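Local coordinates for nisin biosynthesis protein nisC (Lactococcus lactis subsp. lactis, PDB 2G0D), which catalyses the cyclisation step of nisin biosynthesis, closing the thioether rings of this lantibiotic, and carries a zinc ion, at residues Gly87-Ile92 and Leu144-Leu149. Sequence-based numbering, arbitrary orientation.
Sequences GIALSI and LSYLLL
Tyr146 reaches across from one helix to lay its ring obliquely against the Ala89 methyl and the backbone and CB of Leu90 on the other. Its CG is anti to the backbone N (chi1 166°), which carries the ring across to the side of helix 85-92. There Tyr146 CE1 comes within 3.8 Å of Leu90 N, while Tyr146 CD1, nearer the root of the ring, lies 3.9 Å from Leu90 CA. At the far end, Ala89 CB sits 3.5 Å from Tyr146 CZ and 3.4 Å from Tyr146 OH. The phenol oxygen thus ends beside a methyl group, but it is also hydrogen-bonded to Asn110 OD1 of helix 100-122, a tether that would restrain the ring at its polar end. Segments 87-92 and 144-149 run in broadly the same direction, with helix 100-122 between them in sequence, as expected for neighbouring inner helices of the alpha-toroid of LanC cyclases. Helix 100-122 also packs on the Ala89 end of the contact, through Leu106 and Leu109. Leu90 travels past Tyr146 the opposite way: Leu90 CB is 4.1 Å from Tyr146 CD1, and with CG anti to the backbone N (chi1 -174°) and chi2 of 69°, the CD1 branch is set against segment 144-149. Leu90 CD1 meets Leu149 CD1 at 3.7 Å, one branch end against another. The side chain of Leu149 also touches Gln397, while Leu90 packs on Tyr394 from the same C-terminal part of the chain.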
loop_
_atom_site.group_PDB
_atom_site.type_symbol
_atom_site.label_atom_id
_atom_site.label_comp_id
_atom_site.label_asym_id
_atom_site.label_seq_id
_atom_site.Cartn_x
_atom_site.Cartn_y
_atom_site.Cartn_z
ATOM N N GLY A 87 10.070 -4.486 0.213
ATOM C CA GLY A 87 9.836 -3.950 -1.154
ATOM C C GLY A 87 10.756 -4.563 -2.204
ATOM O O GLY A 87 10.335 -4.856 -3.326
ATOM N N ILE A 88 12.020 -4.765 -1.848
ATOM C CA ILE A 88 12.963 -5.417 -2.747
ATOM C C ILE A 88 12.554 -6.865 -2.999
ATOM O O ILE A 88 12.529 -7.321 -4.158
ATOM C CB ILE A 88 14.421 -5.359 -2.208
ATOM C CG1 ILE A 88 14.862 -3.901 -1.999
ATOM C CG2 ILE A 88 15.361 -6.089 -3.163
ATOM C CD1 ILE A 88 16.183 -3.731 -1.218
ATOM N N ALA A 89 12.217 -7.585 -1.921
ATOM C CA ALA A 89 11.729 -8.964 -2.044
ATOM C C ALA A 89 10.437 -9.061 -2.849
ATOM O O ALA A 89 10.312 -9.958 -3.686
ATOM C CB ALA A 89 11.572 -9.622 -0.676
ATOM N N LEU A 90 9.470 -8.176 -2.592
ATOM C CA LEU A 90 8.246 -8.168 -3.392
ATOM C C LEU A 90 8.548 -8.026 -4.881
ATOM O O LEU A 90 7.923 -8.721 -5.721
ATOM C CB LEU A 90 7.282 -7.033 -2.964
ATOM C CG LEU A 90 5.894 -7.025 -3.648
ATOM C CD1 LEU A 90 5.073 -8.201 -3.175
ATOM C CD2 LEU A 90 5.187 -5.729 -3.377
ATOM N N SER A 91 9.502 -7.140 -5.219
ATOM C CA SER A 91 9.794 -6.837 -6.620
ATOM C C SER A 91 10.341 -8.046 -7.422
ATOM O O SER A 91 10.221 -8.092 -8.674
ATOM C CB SER A 91 10.699 -5.610 -6.739
ATOM O OG SER A 91 12.059 -5.888 -6.392
ATOM N N ILE A 92 10.904 -9.044 -6.714
ATOM C CA ILE A 92 11.452 -10.239 -7.384
ATOM C C ILE A 92 10.765 -11.553 -6.988
ATOM O O ILE A 92 11.141 -12.632 -7.444
ATOM C CB ILE A 92 12.995 -10.373 -7.174
ATOM C CG1 ILE A 92 13.313 -10.704 -5.703
ATOM C CG2 ILE A 92 13.734 -9.102 -7.625
ATOM C CD1 ILE A 92 14.807 -10.881 -5.414
ATOM N N LEU A 144 3.946 -7.117 6.709
ATOM C CA LEU A 144 3.022 -8.259 6.777
ATOM C C LEU A 144 2.343 -8.533 5.424
ATOM O O LEU A 144 2.111 -9.673 5.047
ATOM C CB LEU A 144 2.007 -8.023 7.908
ATOM C CG LEU A 144 1.004 -9.128 8.301
ATOM C CD1 LEU A 144 1.706 -10.469 8.593
ATOM C CD2 LEU A 144 0.191 -8.690 9.473
ATOM N N SER A 145 2.051 -7.480 4.676
ATOM C CA SER A 145 1.422 -7.621 3.344
ATOM C C SER A 145 2.265 -8.541 2.465
ATOM O O SER A 145 1.746 -9.491 1.856
ATOM C CB SER A 145 1.270 -6.263 2.660
ATOM O OG SER A 145 0.484 -6.404 1.484
ATOM N N TYR A 146 3.569 -8.238 2.406
ATOM C CA TYR A 146 4.550 -9.080 1.730
ATOM C C TYR A 146 4.655 -10.469 2.370
ATOM O O TYR A 146 4.583 -11.480 1.656
ATOM C CB TYR A 146 5.952 -8.435 1.672
ATOM C CG TYR A 146 7.017 -9.455 1.291
ATOM C CD1 TYR A 146 7.143 -9.910 -0.027
ATOM C CD2 TYR A 146 7.871 -9.988 2.251
ATOM C CE1 TYR A 146 8.094 -10.879 -0.372
ATOM C CE2 TYR A 146 8.823 -10.969 1.921
ATOM C CZ TYR A 146 8.920 -11.422 0.610
ATOM O OH TYR A 146 9.873 -12.378 0.276
ATOM N N LEU A 147 4.821 -10.522 3.693
ATOM C CA LEU A 147 5.003 -11.820 4.398
ATOM C C LEU A 147 3.897 -12.816 4.109
ATOM O O LEU A 147 4.188 -13.989 3.907
ATOM C CB LEU A 147 5.205 -11.644 5.919
ATOM C CG LEU A 147 6.514 -10.936 6.326
ATOM C CD1 LEU A 147 6.492 -10.599 7.834
ATOM C CD2 LEU A 147 7.754 -11.759 5.974
ATOM N N LEU A 148 2.640 -12.331 4.029
ATOM C CA LEU A 148 1.469 -13.188 3.816
ATOM C C LEU A 148 1.389 -13.886 2.445
ATOM O O LEU A 148 0.579 -14.806 2.249
ATOM C CB LEU A 148 0.168 -12.426 4.117
ATOM C CG LEU A 148 -0.031 -12.119 5.609
ATOM C CD1 LEU A 148 -1.103 -11.054 5.775
ATOM C CD2 LEU A 148 -0.381 -13.385 6.434
ATOM N N LEU A 149 2.252 -13.481 1.526
ATOM C CA LEU A 149 2.440 -14.182 0.257
ATOM C C LEU A 149 3.361 -15.402 0.372
ATOM O O LEU A 149 3.435 -16.188 -0.560
ATOM C CB LEU A 149 3.050 -13.225 -0.784
ATOM C CG LEU A 149 2.171 -12.065 -1.286
ATOM C CD1 LEU A 149 3.035 -11.167 -2.167
ATOM C CD2 LEU A 149 0.916 -12.598 -2.052
#